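Side-chain contact in catechol O-methyltransferase (Niastella koreensis, PDB 7CVW), which transfers a methyl group from S-adenosyl-L-methionine to catechol-like compounds in a magnesium-dependent reaction, without regiospecificity: residues T66-S71 and Q99-R104. Sequence-based numbering, arbitrary orientation.
Sequences TLAGYS and QKNIDR. With SAH (S-adenosyl-L-homocysteine), chain E.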
ATOM      1  N   THR A  66     -16.703 -11.920   5.059  1.00  9.88           N
ATOM      2  CA  THR A  66     -17.332 -11.442   3.807  1.00  9.07           C
ATOM      3  C   THR A  66     -18.228 -10.221   4.050  1.00  8.68           C
ATOM      4  O   THR A  66     -18.212  -9.286   3.211  1.00  8.23           O
ATOM      5  CB  THR A  66     -18.152 -12.583   3.202  1.00  9.89           C
ATOM      6  OG1 THR A  66     -17.427 -13.809   3.294  1.00 10.76           O
ATOM      7  CG2 THR A  66     -18.550 -12.292   1.774  1.00  9.99           C
ATOM      8  N   LEU A  67     -18.987 -10.255   5.131  1.00  8.07           N
ATOM      9  CA  LEU A  67     -20.044  -9.242   5.368  1.00  7.99           C
ATOM     10  C   LEU A  67     -21.008  -9.271   4.170  1.00  8.80           C
ATOM     11  O   LEU A  67     -21.589 -10.286   3.963  1.00  9.76           O
ATOM     12  CB  LEU A  67     -19.464  -7.861   5.672  1.00  8.16           C
ATOM     13  CG  LEU A  67     -20.469  -6.846   6.213  1.00  8.00           C
ATOM     14  CD1 LEU A  67     -20.950  -7.240   7.594  1.00  8.29           C
ATOM     15  CD2 LEU A  67     -19.803  -5.487   6.278  1.00  8.10           C
ATOM     16  N   ALA A  68     -21.142  -8.164   3.437  1.00  8.83           N
ATOM     17  CA  ALA A  68     -22.050  -8.103   2.269  1.00  8.71           C
ATOM     18  C   ALA A  68     -21.268  -8.308   0.960  1.00  8.50           C
ATOM     19  O   ALA A  68     -21.846  -8.142  -0.108  1.00  8.24           O
ATOM     20  CB  ALA A  68     -22.785  -6.782   2.305  1.00  9.52           C
ATOM     21  N   GLY A  69     -19.978  -8.621   1.034  1.00  7.82           N
ATOM     22  CA  GLY A  69     -19.169  -8.902  -0.161  1.00  7.86           C
ATOM     23  C   GLY A  69     -18.598  -7.651  -0.805  1.00  7.97           C
ATOM     24  O   GLY A  69     -18.174  -7.753  -1.962  1.00  8.64           O
ATOM     25  N   TYR A  70     -18.575  -6.509  -0.113  1.00  7.96           N
ATOM     26  CA  TYR A  70     -18.073  -5.224  -0.679  1.00  7.67           C
ATOM     27  C   TYR A  70     -16.581  -5.381  -1.010  1.00  7.89           C
ATOM     28  O   TYR A  70     -16.147  -5.157  -2.155  1.00  7.69           O
ATOM     29  CB  TYR A  70     -18.391  -4.066   0.264  1.00  7.92           C
ATOM     30  CG  TYR A  70     -18.038  -2.736  -0.327  1.00  8.29           C
ATOM     31  CD1 TYR A  70     -16.770  -2.234  -0.148  1.00  8.71           C
ATOM     32  CD2 TYR A  70     -18.943  -2.013  -1.085  1.00  9.02           C
ATOM     33  CE1 TYR A  70     -16.380  -1.022  -0.700  1.00  9.18           C
ATOM     34  CE2 TYR A  70     -18.568  -0.803  -1.652  1.00  9.56           C
ATOM     35  CZ  TYR A  70     -17.293  -0.313  -1.457  1.00  9.43           C
ATOM     36  OH  TYR A  70     -16.895   0.839  -2.057  1.00 10.68           O
ATOM     37  N   SER A  71     -15.763  -5.770  -0.030  1.00  7.54           N
ATOM     38  CA  SER A  71     -14.308  -5.987  -0.248  1.00  8.06           C
ATOM     39  C   SER A  71     -14.142  -7.094  -1.287  1.00  8.16           C
ATOM     40  O   SER A  71     -13.226  -6.990  -2.122  1.00  9.69           O
ATOM     41  CB  SER A  71     -13.555  -6.307   1.006  1.00  7.97           C
ATOM     42  OG  SER A  71     -14.112  -7.420   1.673  1.00  8.81           O
ATOM     43  N   GLN A  99     -24.090 -13.385  -1.123  1.00  9.19           N
ATOM     44  CA  GLN A  99     -24.273 -14.214  -2.339  1.00  9.83           C
ATOM     45  C   GLN A  99     -25.123 -13.438  -3.355  1.00 10.07           C
ATOM     46  O   GLN A  99     -24.759 -13.422  -4.540  1.00 10.08           O
ATOM     47  CB  GLN A  99     -24.932 -15.544  -2.016  1.00 10.39           C
ATOM     48  CG  GLN A  99     -25.069 -16.416  -3.252  1.00 10.99           C
ATOM     49  CD  GLN A  99     -23.735 -16.967  -3.695  1.00 11.05           C
ATOM     50  OE1 GLN A  99     -23.071 -17.662  -2.930  1.00 12.50           O
ATOM     51  NE2 GLN A  99     -23.301 -16.607  -4.898  1.00 11.95           N
ATOM     52  N   LYS A 100     -26.180 -12.775  -2.899  1.00 10.93           N
ATOM     53  CA  LYS A 100     -27.049 -11.961  -3.786  1.00 11.78           C
ATOM     54  C   LYS A 100     -26.209 -10.845  -4.412  1.00 10.78           C
ATOM     55  O   LYS A 100     -26.371 -10.546  -5.611  1.00 10.24           O
ATOM     56  CB  LYS A 100     -28.227 -11.374  -3.011  1.00 14.07           C
ATOM     57  CG  LYS A 100     -29.242 -10.624  -3.863  1.00 18.52           C
ATOM     58  CD  LYS A 100     -30.489 -10.237  -3.089  1.00 23.23           C
ATOM     59  CE  LYS A 100     -31.036  -8.888  -3.500  1.00 27.82           C
ATOM     60  NZ  LYS A 100     -32.516  -8.845  -3.418  1.00 33.01           N
ATOM     61  N   ASN A 101     -25.335 -10.218  -3.626  1.00  9.70           N
ATOM     62  CA  ASN A 101     -24.533  -9.061  -4.088  1.00  9.91           C
ATOM     63  C   ASN A 101     -23.484  -9.520  -5.110  1.00 10.37           C
ATOM     64  O   ASN A 101     -23.222  -8.802  -6.107  1.00 10.17           O
ATOM     65  CB  ASN A 101     -23.917  -8.344  -2.891  1.00  9.07           C
ATOM     66  CG  ASN A 101     -24.936  -7.698  -1.978  1.00 10.08           C
ATOM     67  OD1 ASN A 101     -26.060  -7.391  -2.390  1.00 10.46           O
ATOM     68  ND2 ASN A 101     -24.529  -7.414  -0.752  1.00  8.91           N
ATOM     69  N   ILE A 102     -22.883 -10.683  -4.876  1.00 10.68           N
ATOM     70  CA  ILE A 102     -21.899 -11.314  -5.807  1.00 11.53           C
ATOM     71  C   ILE A 102     -22.616 -11.687  -7.120  1.00 11.75           C
ATOM     72  O   ILE A 102     -22.066 -11.479  -8.206  1.00 11.04           O
ATOM     73  CB  ILE A 102     -21.283 -12.544  -5.107  1.00 13.37           C
ATOM     74  CG1 ILE A 102     -20.257 -12.145  -4.039  1.00 16.29           C
ATOM     75  CG2 ILE A 102     -20.750 -13.566  -6.115  1.00 13.36           C
ATOM     76  CD1 ILE A 102     -19.137 -11.274  -4.493  1.00 19.22           C
ATOM     77  N   ASP A 103     -23.837 -12.191  -7.020  1.00 11.89           N
ATOM     78  CA  ASP A 103     -24.642 -12.584  -8.202  1.00 13.22           C
ATOM     79  C   ASP A 103     -24.928 -11.319  -9.015  1.00 13.23           C
ATOM     80  O   ASP A 103     -24.775 -11.355 -10.255  1.00 13.00           O
ATOM     81  CB  ASP A 103     -25.912 -13.314  -7.769  1.00 14.28           C
ATOM     82  CG  ASP A 103     -25.719 -14.687  -7.136  1.00 15.33           C
ATOM     83  OD1 ASP A 103     -24.605 -15.222  -7.181  1.00 15.13           O
ATOM     84  OD2 ASP A 103     -26.713 -15.209  -6.583  1.00 17.66           O
ATOM     85  N   ARG A 104     -25.314 -10.226  -8.351  1.00 12.83           N
ATOM     86  CA  ARG A 104     -25.639  -8.946  -9.019  1.00 12.75           C
ATOM     87  C   ARG A 104     -24.388  -8.471  -9.762  1.00 13.64           C
ATOM     88  O   ARG A 104     -24.524  -7.921 -10.874  1.00 14.40           O
ATOM     89  CB  ARG A 104     -26.085  -7.884  -8.010  1.00 13.01           C
ATOM     90  CG  ARG A 104     -26.571  -6.595  -8.659  1.00 13.22           C
ATOM     91  CD  ARG A 104     -26.924  -5.527  -7.664  1.00 13.91           C
ATOM     92  NE  ARG A 104     -28.081  -5.937  -6.895  1.00 13.35           N
ATOM     93  CZ  ARG A 104     -28.070  -6.405  -5.640  1.00 14.19           C
ATOM     94  NH1 ARG A 104     -26.951  -6.494  -4.939  1.00 13.64           N
ATOM     95  NH2 ARG A 104     -29.203  -6.763  -5.062  1.00 15.20           N
TER
HETATM   96  N   SAH E 303     -14.304  -7.676   4.517  1.00 20.00           N
HETATM   97  CA  SAH E 303     -15.663  -7.115   4.646  1.00 20.00           C
HETATM   98  CB  SAH E 303     -15.992  -6.817   6.116  1.00 20.00           C
HETATM   99  CG  SAH E 303     -15.934  -8.006   7.017  1.00 20.00           C
HETATM  100  SD  SAH E 303     -16.771  -7.491   8.571  1.00 20.00           S
HETATM  101  C   SAH E 303     -15.692  -5.837   3.804  1.00 20.00           C
HETATM  102  O   SAH E 303     -16.596  -5.678   3.066  1.00 20.00           O
HETATM  103  OXT SAH E 303     -14.794  -5.085   3.983  1.00 20.00           O
HETATM  104  C5' SAH E 303     -16.425  -8.942   9.614  1.00 20.00           C
HETATM  105  C4' SAH E 303     -17.188 -10.153   9.150  1.00 20.00           C
HETATM  106  O4' SAH E 303     -16.604 -11.280   9.813  1.00 20.00           O
HETATM  107  C3' SAH E 303     -18.691 -10.198   9.507  1.00 20.00           C
HETATM  108  O3' SAH E 303     -19.508 -10.457   8.381  1.00 20.00           O
HETATM  109  C2' SAH E 303     -18.794 -11.331  10.530  1.00 20.00           C
HETATM  110  O2' SAH E 303     -20.016 -12.017  10.502  1.00 20.00           O
HETATM  111  C1' SAH E 303     -17.624 -12.192  10.095  1.00 20.00           C
HETATM  112  N9  SAH E 303     -17.154 -13.129  11.089  1.00 20.00           N
HETATM  113  C8  SAH E 303     -17.219 -13.017  12.447  1.00 20.00           C
HETATM  114  N7  SAH E 303     -16.738 -14.056  13.070  1.00 20.00           N
HETATM  115  C5  SAH E 303     -16.332 -14.910  12.065  1.00 20.00           C
HETATM  116  C6  SAH E 303     -15.726 -16.182  12.073  1.00 20.00           C
HETATM  117  N6  SAH E 303     -15.446 -16.850  13.172  1.00 20.00           N
HETATM  118  N1  SAH E 303     -15.464 -16.748  10.893  1.00 20.00           N
HETATM  119  C2  SAH E 303     -15.764 -16.073   9.783  1.00 20.00           C
HETATM  120  N3  SAH E 303     -16.344 -14.894   9.655  1.00 20.00           N
HETATM  121  C4  SAH E 303     -16.582 -14.340  10.839  1.00 20.00           C
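Asn101 reaches from the last turns of helix 92-104 to the backbone of Ala68, and the case illustrates how one side-chain amide can tie a loop of the S-adenosylmethionine site to a neighbouring helix. Its ND2 gives a nearly straight hydrogen bond (173°) to Ala68 O at 2.9 Å; the acceptor lies in the plane of the amide, and the N-H arrives on a carbonyl lone pair. CG stands anti to the carbonyl carbon (chi1 -66°), which carries the amide toward Ala68, whose methyl packs 3.6 Å from ND2. A second bond from ND2, to Ser30 OG of helix 22-34, brings a third element to this buried junction. The turn, type II' from Thr66 to Gly69, belongs to the glycine-containing loop that follows the first strand of a Rossmann-like class I methyltransferase, strand 60-64, and leads into helix 70-76. Just beyond the turn, Ser71 N donates to the carboxylate O of S-adenosylhomocysteine, while Ser71 OG accepts from the ligand's amino N at 2.9 Å and is also hydrogen-bonded to Glu63 OE2. Packing is looser at Gly69, the N-cap residue, whose positive phi favours glycine and which has no side chain to face Ile102; Ile102 CD1 stays 4.4 Å from Gly69 O. Toward solvent, Arg104 NH1 bonds to Asn101 OD1 at 2.8 Å; OD1 lies in the guanidinium plane, though NH1 comes in tilted 24° from the amide's carbonyl plane, and the bond helps fix the amide's rotation. Farther out, partly exposed Gln99 donates through NE2 to OD1 of exposed Asp103, 3.0 Å away.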